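SM80.1 Vicilin (Solanum melongena, PDB 5VF5) is a 7S vicilin of eggplant, probably a seed storage protein, built from two cupin domains and carrying a bound copper(II) ion. Local coordinates at residues 275-283 with 320-328; 223-232 with 243-254. One frame throughout, in Å; residues are numbered along the deposited sequence.

Contact 1 of 2, residues 275-283 with 320-328. With CU (copper (II) ion), chain D.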
ATOM      1  N   ALA A 275      -3.751 -12.136 -11.429  1.00 13.75           N
ATOM      2  CA  ALA A 275      -2.547 -12.424 -12.171  1.00 13.44           C
ATOM      3  C   ALA A 275      -1.824 -13.657 -11.678  1.00 14.30           C
ATOM      4  O   ALA A 275      -1.945 -14.056 -10.515  1.00 16.95           O
ATOM      5  CB  ALA A 275      -1.605 -11.201 -12.159  1.00 15.17           C
ATOM      6  N   ARG A 276      -1.047 -14.227 -12.572  1.00 14.65           N
ATOM      7  CA  ARG A 276      -0.039 -15.256 -12.291  1.00 15.95           C
ATOM      8  C   ARG A 276       1.265 -14.485 -12.114  1.00 14.80           C
ATOM      9  O   ARG A 276       1.534 -13.582 -12.888  1.00 16.57           O
ATOM     10  CB  ARG A 276      -0.005 -16.217 -13.527  1.00 20.96           C
ATOM     11  CG  ARG A 276       1.192 -17.064 -13.899  1.00 26.59           C
ATOM     12  CD  ARG A 276       0.937 -17.781 -15.260  1.00 28.92           C
ATOM     13  NE  ARG A 276       2.033 -18.681 -15.630  1.00 29.31           N
ATOM     14  CZ  ARG A 276       2.380 -19.030 -16.878  1.00 27.48           C
ATOM     15  NH1 ARG A 276       1.712 -18.561 -17.922  1.00 24.97           N
ATOM     16  NH2 ARG A 276       3.414 -19.860 -17.094  1.00 26.64           N
ATOM     17  N   PHE A 277       2.053 -14.794 -11.093  1.00 12.74           N
ATOM     18  CA  PHE A 277       3.381 -14.260 -10.967  1.00 12.28           C
ATOM     19  C   PHE A 277       4.427 -15.335 -10.997  1.00 11.16           C
ATOM     20  O   PHE A 277       4.177 -16.462 -10.534  1.00 12.20           O
ATOM     21  CB  PHE A 277       3.529 -13.384  -9.727  1.00 13.41           C
ATOM     22  CG  PHE A 277       3.499 -14.130  -8.421  1.00 14.45           C
ATOM     23  CD1 PHE A 277       4.688 -14.594  -7.868  1.00 14.64           C
ATOM     24  CD2 PHE A 277       2.318 -14.335  -7.728  1.00 15.70           C
ATOM     25  CE1 PHE A 277       4.693 -15.259  -6.647  1.00 15.55           C
ATOM     26  CE2 PHE A 277       2.310 -15.023  -6.525  1.00 16.17           C
ATOM     27  CZ  PHE A 277       3.504 -15.501  -5.999  1.00 16.10           C
ATOM     28  N   GLU A 278       5.620 -14.999 -11.441  1.00 11.91           N
ATOM     29  CA  GLU A 278       6.791 -15.867 -11.325  1.00 11.08           C
ATOM     30  C   GLU A 278       7.951 -14.990 -10.895  1.00 10.44           C
ATOM     31  O   GLU A 278       8.158 -13.915 -11.482  1.00 10.33           O
ATOM     32  CB  GLU A 278       7.150 -16.551 -12.631  1.00 13.04           C
ATOM     33  CG  GLU A 278       6.049 -17.439 -13.155  1.00 13.15           C
ATOM     34  CD  GLU A 278       6.501 -18.383 -14.259  1.00 17.52           C
ATOM     35  OE1 GLU A 278       7.606 -18.157 -14.841  1.00 18.20           O
ATOM     36  OE2 GLU A 278       5.737 -19.372 -14.539  1.00 21.70           O
ATOM     37  N   MET A 279       8.665 -15.382  -9.879  1.00 11.00           N
ATOM     38  CA  MET A 279       9.798 -14.700  -9.310  1.00 11.17           C
ATOM     39  C   MET A 279      10.965 -15.683  -9.274  1.00 12.05           C
ATOM     40  O   MET A 279      10.761 -16.899  -9.066  1.00 14.33           O
ATOM     41  CB  MET A 279       9.454 -14.175  -7.900  0.50 14.71           C
ATOM     42  CG  MET A 279      10.475 -13.218  -7.294  0.50 13.64           C
ATOM     43  SD  MET A 279       9.855 -12.160  -5.967  0.50 16.15           S
ATOM     44  CE  MET A 279       9.459 -13.418  -4.780  0.50 17.65           C
ATOM     45  N   ALA A 280      12.182 -15.167  -9.419  1.00 12.04           N
ATOM     46  CA  ALA A 280      13.418 -15.938  -9.267  1.00 12.22           C
ATOM     47  C   ALA A 280      14.030 -15.598  -7.933  1.00 14.79           C
ATOM     48  O   ALA A 280      14.367 -14.429  -7.707  1.00 16.11           O
ATOM     49  CB  ALA A 280      14.379 -15.615 -10.387  1.00 15.29           C
ATOM     50  N   CYS A 281      14.165 -16.571  -7.030  1.00 15.22           N
ATOM     51  CA  CYS A 281      14.711 -16.291  -5.683  1.00 16.44           C
ATOM     52  C   CYS A 281      15.931 -17.146  -5.403  1.00 16.29           C
ATOM     53  O   CYS A 281      15.799 -18.350  -5.385  1.00 20.56           O
ATOM     54  CB  CYS A 281      13.677 -16.550  -4.591  1.00 20.19           C
ATOM     55  SG  CYS A 281      14.253 -16.242  -2.889  1.00 22.17           S
ATOM     56  N   PRO A 282      17.114 -16.567  -5.142  0.50 15.43           N
ATOM     57  CA  PRO A 282      18.234 -17.475  -4.799  0.50 16.86           C
ATOM     58  C   PRO A 282      18.276 -17.969  -3.360  0.50 17.25           C
ATOM     59  O   PRO A 282      18.989 -18.961  -3.067  0.50 18.19           O
ATOM     60  CB  PRO A 282      19.474 -16.638  -5.100  0.50 16.79           C
ATOM     61  CG  PRO A 282      19.013 -15.234  -5.020  0.50 13.96           C
ATOM     62  CD  PRO A 282      17.606 -15.238  -5.525  0.50 15.52           C
ATOM     63  N   HIS A 283      17.520 -17.289  -2.489  0.50 15.97           N
ATOM     64  CA  HIS A 283      17.456 -17.619  -1.060  0.50 17.86           C
ATOM     65  C   HIS A 283      16.792 -18.949  -0.802  0.50 20.51           C
ATOM     66  O   HIS A 283      17.353 -19.800  -0.114  0.50 23.73           O
ATOM     67  CB  HIS A 283      16.753 -16.515  -0.282  0.50 15.71           C
ATOM     68  CG  HIS A 283      17.389 -15.189  -0.473  0.50 16.25           C
ATOM     69  ND1 HIS A 283      16.985 -14.308  -1.452  0.50 16.82           N
ATOM     70  CD2 HIS A 283      18.460 -14.620   0.139  0.50 17.35           C
ATOM     71  CE1 HIS A 283      17.775 -13.249  -1.420  0.50 17.59           C
ATOM     72  NE2 HIS A 283      18.667 -13.407  -0.459  0.50 22.10           N
ATOM     73  N   VAL A 320       5.282  -9.489  -1.546  1.00  9.59           N
ATOM     74  CA  VAL A 320       6.487  -8.736  -1.267  1.00  9.59           C
ATOM     75  C   VAL A 320       7.518  -9.154  -2.336  1.00  9.64           C
ATOM     76  O   VAL A 320       7.816 -10.338  -2.487  1.00 11.04           O
ATOM     77  CB  VAL A 320       7.013  -9.001   0.147  1.00 10.53           C
ATOM     78  CG1 VAL A 320       8.357  -8.324   0.340  1.00 11.72           C
ATOM     79  CG2 VAL A 320       5.987  -8.554   1.185  1.00 11.61           C
ATOM     80  N   ILE A 321       8.052  -8.175  -3.050  1.00  9.91           N
ATOM     81  CA  ILE A 321       9.098  -8.420  -4.030  1.00 10.07           C
ATOM     82  C   ILE A 321      10.402  -7.891  -3.417  1.00  9.50           C
ATOM     83  O   ILE A 321      10.615  -6.647  -3.418  1.00 10.65           O
ATOM     84  CB  ILE A 321       8.851  -7.676  -5.368  1.00 11.57           C
ATOM     85  CG1 ILE A 321       7.384  -7.837  -5.867  1.00 12.34           C
ATOM     86  CG2 ILE A 321       9.893  -8.180  -6.392  1.00 11.98           C
ATOM     87  CD1 ILE A 321       7.093  -6.923  -7.036  1.00 13.77           C
ATOM     88  N   PRO A 322      11.292  -8.772  -2.943  1.00  9.58           N
ATOM     89  CA  PRO A 322      12.557  -8.260  -2.424  1.00 10.43           C
ATOM     90  C   PRO A 322      13.383  -7.589  -3.544  1.00  8.82           C
ATOM     91  O   PRO A 322      13.264  -7.954  -4.727  1.00  9.54           O
ATOM     92  CB  PRO A 322      13.265  -9.518  -1.920  1.00 12.71           C
ATOM     93  CG  PRO A 322      12.203 -10.518  -1.772  1.00 13.85           C
ATOM     94  CD  PRO A 322      11.163 -10.228  -2.788  1.00 11.10           C
ATOM     95  N   ALA A 323      14.244  -6.644  -3.158  1.00  9.86           N
ATOM     96  CA  ALA A 323      15.092  -5.996  -4.101  1.00  9.83           C
ATOM     97  C   ALA A 323      15.985  -6.994  -4.849  1.00  9.31           C
ATOM     98  O   ALA A 323      16.390  -8.045  -4.314  1.00 10.87           O
ATOM     99  CB  ALA A 323      15.966  -4.964  -3.419  1.00 12.14           C
ATOM    100  N   GLY A 324      16.196  -6.726  -6.142  1.00  9.83           N
ATOM    101  CA  GLY A 324      17.085  -7.529  -6.965  1.00  9.25           C
ATOM    102  C   GLY A 324      16.453  -8.768  -7.542  1.00  9.69           C
ATOM    103  O   GLY A 324      17.034  -9.402  -8.409  1.00 10.63           O
ATOM    104  N   HIS A 325      15.254  -9.107  -7.098  1.00 10.23           N
ATOM    105  CA  HIS A 325      14.620 -10.350  -7.525  1.00 10.86           C
ATOM    106  C   HIS A 325      13.862 -10.174  -8.828  1.00  9.66           C
ATOM    107  O   HIS A 325      12.940  -9.374  -8.887  1.00 10.08           O
ATOM    108  CB  HIS A 325      13.657 -10.848  -6.459  1.00 11.45           C
ATOM    109  CG  HIS A 325      14.322 -11.447  -5.254  1.00 12.47           C
ATOM    110  ND1 HIS A 325      15.312 -10.790  -4.551  1.00 13.50           N
ATOM    111  CD2 HIS A 325      14.085 -12.602  -4.585  1.00 14.85           C
ATOM    112  CE1 HIS A 325      15.677 -11.534  -3.525  1.00 12.01           C
ATOM    113  NE2 HIS A 325      14.948 -12.632  -3.521  1.00 12.42           N
ATOM    114  N   PRO A 326      14.230 -10.929  -9.864  1.00  9.49           N
ATOM    115  CA  PRO A 326      13.480 -10.897 -11.118  1.00 10.22           C
ATOM    116  C   PRO A 326      12.039 -11.334 -10.893  1.00  9.81           C
ATOM    117  O   PRO A 326      11.775 -12.330 -10.176  1.00 11.02           O
ATOM    118  CB  PRO A 326      14.234 -11.885 -12.017  1.00 10.46           C
ATOM    119  CG  PRO A 326      15.656 -11.810 -11.503  1.00 11.22           C
ATOM    120  CD  PRO A 326      15.455 -11.730  -9.999  1.00 10.84           C
ATOM    121  N   ILE A 327      11.104 -10.632 -11.510  1.00  9.55           N
ATOM    122  CA  ILE A 327       9.676 -10.885 -11.358  1.00  9.66           C
ATOM    123  C   ILE A 327       8.945 -10.578 -12.647  1.00  9.49           C
ATOM    124  O   ILE A 327       9.307  -9.653 -13.365  1.00  9.73           O
ATOM    125  CB  ILE A 327       9.120 -10.027 -10.175  1.00 11.56           C
ATOM    126  CG1 ILE A 327       7.628 -10.170  -9.959  1.00 17.79           C
ATOM    127  CG2 ILE A 327       9.399  -8.544 -10.374  1.00 13.01           C
ATOM    128  CD1 ILE A 327       7.254 -11.122  -8.932  1.00 21.67           C
ATOM    129  N   THR A 328       7.858 -11.289 -12.871  1.00 10.77           N
ATOM    130  CA  THR A 328       6.888 -11.009 -13.923  1.00 11.09           C
ATOM    131  C   THR A 328       5.499 -11.268 -13.388  1.00 10.08           C
ATOM    132  O   THR A 328       5.287 -12.135 -12.514  1.00 11.65           O
ATOM    133  CB  THR A 328       7.169 -11.819 -15.215  1.00 11.97           C
ATOM    134  OG1 THR A 328       6.270 -11.433 -16.253  1.00 13.00           O
ATOM    135  CG2 THR A 328       7.002 -13.297 -14.978  1.00 11.73           C
TER
HETATM  136 CU    CU D 503      15.478 -14.367  -2.677  0.50 15.06          CU

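Contact 2 of 2, residues 223-232 with 243-254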
ATOM      1  N   ARG A 223       0.785  -0.336 -25.085  1.00 19.14           N
ATOM      2  CA  ARG A 223      -0.627  -0.631 -25.218  1.00 19.94           C
ATOM      3  C   ARG A 223      -1.110  -1.741 -24.278  1.00 21.23           C
ATOM      4  O   ARG A 223      -2.311  -1.951 -24.198  1.00 26.13           O
ATOM      5  CB  ARG A 223      -0.992  -0.953 -26.661  1.00 29.40           C
ATOM      6  CG  ARG A 223      -0.459  -2.253 -27.214  1.00 35.22           C
ATOM      7  CD  ARG A 223      -0.772  -2.254 -28.724  1.00 45.12           C
ATOM      8  NE  ARG A 223      -0.330  -3.449 -29.437  1.00 58.60           N
ATOM      9  CZ  ARG A 223      -1.091  -4.503 -29.762  1.00 68.56           C
ATOM     10  NH1 ARG A 223      -0.542  -5.521 -30.429  1.00 78.68           N
ATOM     11  NH2 ARG A 223      -2.384  -4.568 -29.433  1.00 80.35           N
ATOM     12  N   PHE A 224      -0.187  -2.450 -23.616  1.00 16.76           N
ATOM     13  CA  PHE A 224      -0.566  -3.510 -22.684  1.00 15.87           C
ATOM     14  C   PHE A 224      -0.432  -3.173 -21.215  1.00 15.79           C
ATOM     15  O   PHE A 224      -0.756  -4.015 -20.394  1.00 16.97           O
ATOM     16  CB  PHE A 224       0.175  -4.809 -22.996  1.00 15.73           C
ATOM     17  CG  PHE A 224      -0.473  -5.569 -24.109  1.00 21.73           C
ATOM     18  CD1 PHE A 224      -1.630  -6.298 -23.850  1.00 23.42           C
ATOM     19  CD2 PHE A 224       0.035  -5.525 -25.364  1.00 25.11           C
ATOM     20  CE1 PHE A 224      -2.285  -6.986 -24.873  1.00 26.43           C
ATOM     21  CE2 PHE A 224      -0.601  -6.210 -26.403  1.00 28.15           C
ATOM     22  CZ  PHE A 224      -1.740  -6.952 -26.146  1.00 25.19           C
ATOM     23  N   GLY A 225       0.004  -1.967 -20.875  1.00 14.15           N
ATOM     24  CA  GLY A 225       0.061  -1.607 -19.462  1.00 15.33           C
ATOM     25  C   GLY A 225       0.750  -0.316 -19.179  1.00 14.77           C
ATOM     26  O   GLY A 225       1.276   0.322 -20.086  1.00 15.65           O
ATOM     27  N   GLN A 226       0.692   0.095 -17.902  1.00 14.37           N
ATOM     28  CA  GLN A 226       1.168   1.394 -17.471  0.50 16.02           C
ATOM     29  C   GLN A 226       1.845   1.265 -16.098  1.00 14.25           C
ATOM     30  O   GLN A 226       1.326   0.540 -15.240  1.00 14.28           O
ATOM     31  CB  GLN A 226      -0.036   2.343 -17.354  0.50 16.47           C
ATOM     32  CG  GLN A 226      -0.850   2.514 -18.648  0.50 16.15           C
ATOM     33  CD  GLN A 226      -1.931   1.456 -18.816  0.50 18.54           C
ATOM     34  OE1 GLN A 226      -2.609   1.109 -17.867  0.50 20.27           O
ATOM     35  NE2 GLN A 226      -2.086   0.934 -20.031  0.50 21.44           N
ATOM     36  N   PHE A 227       2.939   1.985 -15.896  1.00 14.41           N
ATOM     37  CA  PHE A 227       3.553   2.112 -14.581  1.00 13.83           C
ATOM     38  C   PHE A 227       3.787   3.584 -14.309  1.00 13.65           C
ATOM     39  O   PHE A 227       4.418   4.263 -15.123  1.00 14.56           O
ATOM     40  CB  PHE A 227       4.886   1.385 -14.567  1.00 15.65           C
ATOM     41  CG  PHE A 227       5.577   1.451 -13.258  1.00 13.83           C
ATOM     42  CD1 PHE A 227       5.317   0.500 -12.281  1.00 16.43           C
ATOM     43  CD2 PHE A 227       6.513   2.434 -12.994  1.00 16.69           C
ATOM     44  CE1 PHE A 227       5.963   0.582 -11.059  1.00 14.14           C
ATOM     45  CE2 PHE A 227       7.154   2.513 -11.775  1.00 14.54           C
ATOM     46  CZ  PHE A 227       6.892   1.563 -10.799  1.00 15.24           C
ATOM     47  N   ILE A 228       3.338   4.076 -13.160  1.00 14.42           N
ATOM     48  CA  ILE A 228       3.823   5.370 -12.693  1.00 19.48           C
ATOM     49  C   ILE A 228       4.023   5.339 -11.211  1.00 12.95           C
ATOM     50  O   ILE A 228       3.408   4.512 -10.502  1.00 14.87           O
ATOM     51  CB  ILE A 228       2.992   6.542 -13.125  1.00 22.48           C
ATOM     52  CG1 ILE A 228       3.788   7.893 -13.027  1.00 28.02           C
ATOM     53  CG2 ILE A 228       1.699   6.563 -12.328  1.00 22.99           C
ATOM     54  CD1 ILE A 228       3.069   9.105 -13.599  1.00 31.21           C
ATOM     55  N   GLU A 229       4.966   6.152 -10.771  1.00 15.52           N
ATOM     56  CA  GLU A 229       5.388   6.123  -9.421  1.00 14.07           C
ATOM     57  C   GLU A 229       5.616   7.505  -8.875  1.00 12.99           C
ATOM     58  O   GLU A 229       6.127   8.392  -9.557  1.00 15.12           O
ATOM     59  CB  GLU A 229       6.682   5.336  -9.411  1.00 19.02           C
ATOM     60  CG  GLU A 229       7.442   5.323  -8.153  1.00 22.69           C
ATOM     61  CD  GLU A 229       8.691   4.520  -8.312  1.00 22.20           C
ATOM     62  OE1 GLU A 229       8.579   3.336  -8.113  1.00 22.14           O
ATOM     63  OE2 GLU A 229       9.762   5.089  -8.624  1.00 29.22           O
ATOM     64  N   ALA A 230       5.244   7.660  -7.616  1.00 13.26           N
ATOM     65  CA  ALA A 230       5.606   8.786  -6.802  1.00 14.76           C
ATOM     66  C   ALA A 230       6.852   8.396  -6.017  1.00 13.49           C
ATOM     67  O   ALA A 230       6.783   7.552  -5.120  1.00 14.80           O
ATOM     68  CB  ALA A 230       4.451   9.139  -5.874  1.00 17.04           C
ATOM     69  N   SER A 231       7.978   9.001  -6.391  1.00 15.12           N
ATOM     70  CA  SER A 231       9.288   8.726  -5.812  0.70 15.89           C
ATOM     71  C   SER A 231       9.658   9.791  -4.809  1.00 14.18           C
ATOM     72  O   SER A 231       9.234  10.959  -4.950  1.00 14.89           O
ATOM     73  CB  SER A 231      10.381   8.753  -6.890  0.70 19.45           C
ATOM     74  OG  SER A 231      10.611  10.091  -7.367  0.70 22.42           O
ATOM     75  N   PRO A 232      10.478   9.437  -3.814  1.00 14.82           N
ATOM     76  CA  PRO A 232      10.975  10.465  -2.900  1.00 15.74           C
ATOM     77  C   PRO A 232      11.894  11.473  -3.572  1.00 17.13           C
ATOM     78  O   PRO A 232      12.088  12.545  -3.031  1.00 19.83           O
ATOM     79  CB  PRO A 232      11.681   9.661  -1.806  1.00 17.33           C
ATOM     80  CG  PRO A 232      12.075   8.393  -2.490  1.00 17.17           C
ATOM     81  CD  PRO A 232      11.010   8.112  -3.462  1.00 17.38           C
ATOM     82  N   ALA A 243      10.189   6.175   1.022  1.00 12.27           N
ATOM     83  CA  ALA A 243       9.169   5.331   0.413  1.00 12.42           C
ATOM     84  C   ALA A 243       8.740   5.851  -0.954  1.00 12.89           C
ATOM     85  O   ALA A 243       8.813   7.048  -1.232  1.00 16.61           O
ATOM     86  CB  ALA A 243       7.980   5.175   1.337  1.00 16.48           C
ATOM     87  N   ALA A 244       8.240   4.958  -1.778  1.00 12.02           N
ATOM     88  CA  ALA A 244       7.593   5.282  -3.019  1.00 11.96           C
ATOM     89  C   ALA A 244       6.206   4.696  -3.041  1.00 10.43           C
ATOM     90  O   ALA A 244       5.919   3.695  -2.342  1.00 11.48           O
ATOM     91  CB  ALA A 244       8.372   4.746  -4.182  1.00 12.38           C
ATOM     92  N   VAL A 245       5.368   5.242  -3.904  1.00 11.12           N
ATOM     93  CA  VAL A 245       4.057   4.665  -4.176  1.00 10.32           C
ATOM     94  C   VAL A 245       3.953   4.446  -5.672  1.00 12.05           C
ATOM     95  O   VAL A 245       4.043   5.405  -6.439  1.00 12.25           O
ATOM     96  CB  VAL A 245       2.875   5.529  -3.690  1.00 11.99           C
ATOM     97  CG1 VAL A 245       1.580   4.833  -4.001  1.00 13.88           C
ATOM     98  CG2 VAL A 245       3.055   5.892  -2.228  1.00 14.19           C
ATOM     99  N   ALA A 246       3.778   3.200  -6.079  1.00 13.56           N
ATOM    100  CA  ALA A 246       3.772   2.814  -7.458  1.00 13.85           C
ATOM    101  C   ALA A 246       2.352   2.341  -7.797  1.00 12.55           C
ATOM    102  O   ALA A 246       1.676   1.653  -7.020  1.00 13.40           O
ATOM    103  CB  ALA A 246       4.777   1.720  -7.738  1.00 17.58           C
ATOM    104  N   PHE A 247       1.938   2.660  -9.008  1.00 12.16           N
ATOM    105  CA  PHE A 247       0.686   2.215  -9.578  1.00 12.36           C
ATOM    106  C   PHE A 247       0.975   1.459 -10.871  1.00 13.51           C
ATOM    107  O   PHE A 247       1.588   2.017 -11.787  1.00 14.96           O
ATOM    108  CB  PHE A 247      -0.179   3.435  -9.896  1.00 15.39           C
ATOM    109  CG  PHE A 247      -0.445   4.316  -8.703  1.00 15.89           C
ATOM    110  CD1 PHE A 247       0.450   5.297  -8.322  1.00 15.22           C
ATOM    111  CD2 PHE A 247      -1.579   4.097  -7.928  1.00 17.13           C
ATOM    112  CE1 PHE A 247       0.184   6.109  -7.229  1.00 15.94           C
ATOM    113  CE2 PHE A 247      -1.880   4.922  -6.843  1.00 15.95           C
ATOM    114  CZ  PHE A 247      -0.968   5.910  -6.474  1.00 18.16           C
ATOM    115  N   MET A 248       0.596   0.185 -10.922  1.00 12.19           N
ATOM    116  CA  MET A 248       0.835  -0.615 -12.121  1.00 11.77           C
ATOM    117  C   MET A 248      -0.482  -1.174 -12.569  1.00 13.66           C
ATOM    118  O   MET A 248      -1.208  -1.766 -11.778  1.00 14.50           O
ATOM    119  CB  MET A 248       1.872  -1.720 -11.888  1.00 15.28           C
ATOM    120  CG  MET A 248       2.203  -2.520 -13.134  1.00 15.57           C
ATOM    121  SD  MET A 248       3.738  -3.425 -12.966  0.60 16.38           S
ATOM    122  CE  MET A 248       3.116  -4.719 -11.926  0.60 18.73           C
ATOM    123  N   ASN A 249      -0.753  -1.000 -13.859  1.00 13.83           N
ATOM    124  CA  ASN A 249      -1.895  -1.579 -14.503  1.00 14.86           C
ATOM    125  C   ASN A 249      -1.424  -2.411 -15.683  1.00 15.22           C
ATOM    126  O   ASN A 249      -0.652  -1.927 -16.518  1.00 16.70           O
ATOM    127  CB  ASN A 249      -2.878  -0.514 -14.988  1.00 18.57           C
ATOM    128  CG  ASN A 249      -4.188  -1.134 -15.473  1.00 23.06           C
ATOM    129  OD1 ASN A 249      -4.869  -1.831 -14.730  1.00 25.20           O
ATOM    130  ND2 ASN A 249      -4.476  -0.982 -16.731  1.00 28.13           N
ATOM    131  N   ILE A 250      -1.876  -3.662 -15.715  1.00 14.00           N
ATOM    132  CA  ILE A 250      -1.627  -4.560 -16.843  1.00 14.11           C
ATOM    133  C   ILE A 250      -2.995  -4.805 -17.503  1.00 15.58           C
ATOM    134  O   ILE A 250      -3.948  -5.312 -16.862  1.00 16.35           O
ATOM    135  CB  ILE A 250      -0.978  -5.875 -16.391  1.00 13.78           C
ATOM    136  CG1 ILE A 250       0.310  -5.594 -15.588  1.00 12.64           C
ATOM    137  CG2 ILE A 250      -0.682  -6.748 -17.604  1.00 14.26           C
ATOM    138  CD1 ILE A 250       0.988  -6.809 -15.069  1.00 14.11           C
ATOM    139  N   ASN A 251      -3.089  -4.455 -18.775  1.00 16.25           N
ATOM    140  CA  ASN A 251      -4.338  -4.636 -19.475  1.00 16.36           C
ATOM    141  C   ASN A 251      -4.685  -6.115 -19.631  1.00 16.01           C
ATOM    142  O   ASN A 251      -3.809  -6.987 -19.591  1.00 16.00           O
ATOM    143  CB  ASN A 251      -4.248  -3.986 -20.832  1.00 18.10           C
ATOM    144  CG  ASN A 251      -4.149  -2.478 -20.785  1.00 26.76           C
ATOM    145  OD1 ASN A 251      -4.621  -1.830 -19.871  1.00 36.11           O
ATOM    146  ND2 ASN A 251      -3.619  -1.913 -21.832  1.00 33.73           N
ATOM    147  N   GLN A 252      -5.980  -6.411 -19.793  1.00 18.60           N
ATOM    148  CA  GLN A 252      -6.377  -7.819 -19.929  1.00 19.05           C
ATOM    149  C   GLN A 252      -5.613  -8.430 -21.074  1.00 21.06           C
ATOM    150  O   GLN A 252      -5.367  -7.781 -22.100  1.00 22.86           O
ATOM    151  CB  GLN A 252      -7.874  -7.993 -20.108  1.00 28.04           C
ATOM    152  CG  GLN A 252      -8.546  -7.232 -21.174  1.00 35.48           C
ATOM    153  CD  GLN A 252     -10.094  -7.406 -21.033  1.00 53.86           C
ATOM    154  OE1 GLN A 252     -10.636  -8.524 -21.197  1.00 67.09           O
ATOM    155  NE2 GLN A 252     -10.784  -6.322 -20.660  1.00 64.83           N
ATOM    156  N   GLY A 253      -5.155  -9.655 -20.863  1.00 22.42           N
ATOM    157  CA  GLY A 253      -4.351 -10.351 -21.847  1.00 22.88           C
ATOM    158  C   GLY A 253      -2.908  -9.872 -21.924  1.00 23.20           C
ATOM    159  O   GLY A 253      -2.169 -10.311 -22.817  1.00 27.03           O
ATOM    160  N   GLY A 254      -2.488  -9.014 -20.996  1.00 16.27           N
ATOM    161  CA  GLY A 254      -1.131  -8.520 -21.004  1.00 14.96           C
ATOM    162  C   GLY A 254      -0.256  -9.137 -19.956  1.00 14.52           C
ATOM    163  O   GLY A 254      -0.712  -9.908 -19.096  1.00 14.92           O
TER

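Contact 1 of 2, residues 275-283 with 320-328
Cys281, His283 and His325 bind one copper(II) ion, two residues from strand 275-281 and the loop after it, one from the turn before strand 327-331. His283 ND1 lies 1.9 Å from the copper and His325 NE2 2.0 Å, while Cys281 SG lies 2.2 Å from it. The two imidazoles meet rim to rim, their planes only 7° apart. The SG of Cys281 stands anti to the backbone N (chi1 180°), which turns it to the metal at the edge of both rings. The His325 ring is fixed from its far nitrogen: ND1 donates to Ala323 O at 3.0 Å, within the type II turn Pro322-His325. Pro322 CB lies against one face of the same ring, toward the rim. Met279, two residues before Cys281, shares a face with Ile327; in the modelled conformer its extended CB-CG arm brings SD to 3.9 Å from Pro322 CD. Tyr12 also packs on Met279, Cys281 and Pro322. Ala280 N to Pro326 O, 3.0 Å, and the Glu278-Thr328 pair hold the strands antiparallel. Thr328 OG1 in turn reaches Val256 O on neighbouring strand 254-261. One sulfur, probably thiolate, and two imidazole nitrogens make a mixed N2S set, of a kind known to bind copper.

Contact 2 of 2, residues 223-232 with 243-254
Phe227 and Ala246 meet on the tightly packed face of this antiparallel strand pair. Ring atom CE1 of Phe227 lies 3.7 Å from Ala246 CB, and CB of Met248 touches the ring at its edge. A chi1 of -179° lays the Phe227 ring along the strand pair, over toward Ala246. Glu229, on the same face, runs extended past the Ala244 methyl and makes a salt bridge with Arg266. Paired backbone bonds join Gln226 with Asn249, Ile228 with Phe247 and Ala230 with Val245; the one from Phe247 N to Ile228 O is 2.8 Å long and nearly straight. On the Ile228-Phe247 face few side chains touch across the pair: Ile228 CG2 comes only within 4.4 Å of Phe247 CD1. Strand 69-77 meets this face instead, with Ile72 on Val245 and Val74 on Val245 and Phe247. Buried Asn249 gives ND2 to Gln226 OE1 at 3.0 Å, in the plane of both amides, in the modelled conformer of Gln226. Its OD1 takes a bond from Asn336. The solvent side is the end at Arg223, Gln252 and Gly253. There Asn251 N bonds to Phe224 O at 2.9 Å, while Asn251 ND2 makes a weak bond to Arg223 O. Phe224 CD1 rests 3.6 Å from Gly254 CA, at the end of the type II turn Asn251-Gly254. Strands 225-230 and 243-250 are consecutive antiparallel strands of the second cupin domain, part of its jelly-roll beta-barrel.

Along the chain, both segments of contact 2 precede those of contact 1, and all four belong to the second cupin domain. Their centres are 16 Å apart and their nearest atoms about 6 Å, so they do not touch. Both reach one antiparallel sheet: strands 225-230 and 243-250 of contact 2 lie in it, and so does strand 318-321 of contact 1. Strands 265-272 and 337-344 stand between 318-321 and 243-250. The strand pair 275-281 and 327-331 belongs to a second sheet, with 254-261. The two sheets form the two sides of the cupin barrel. Contact 1 joins them near the copper, whereas contact 2 sets its sheet against strand 69-77 of the first cupin domain.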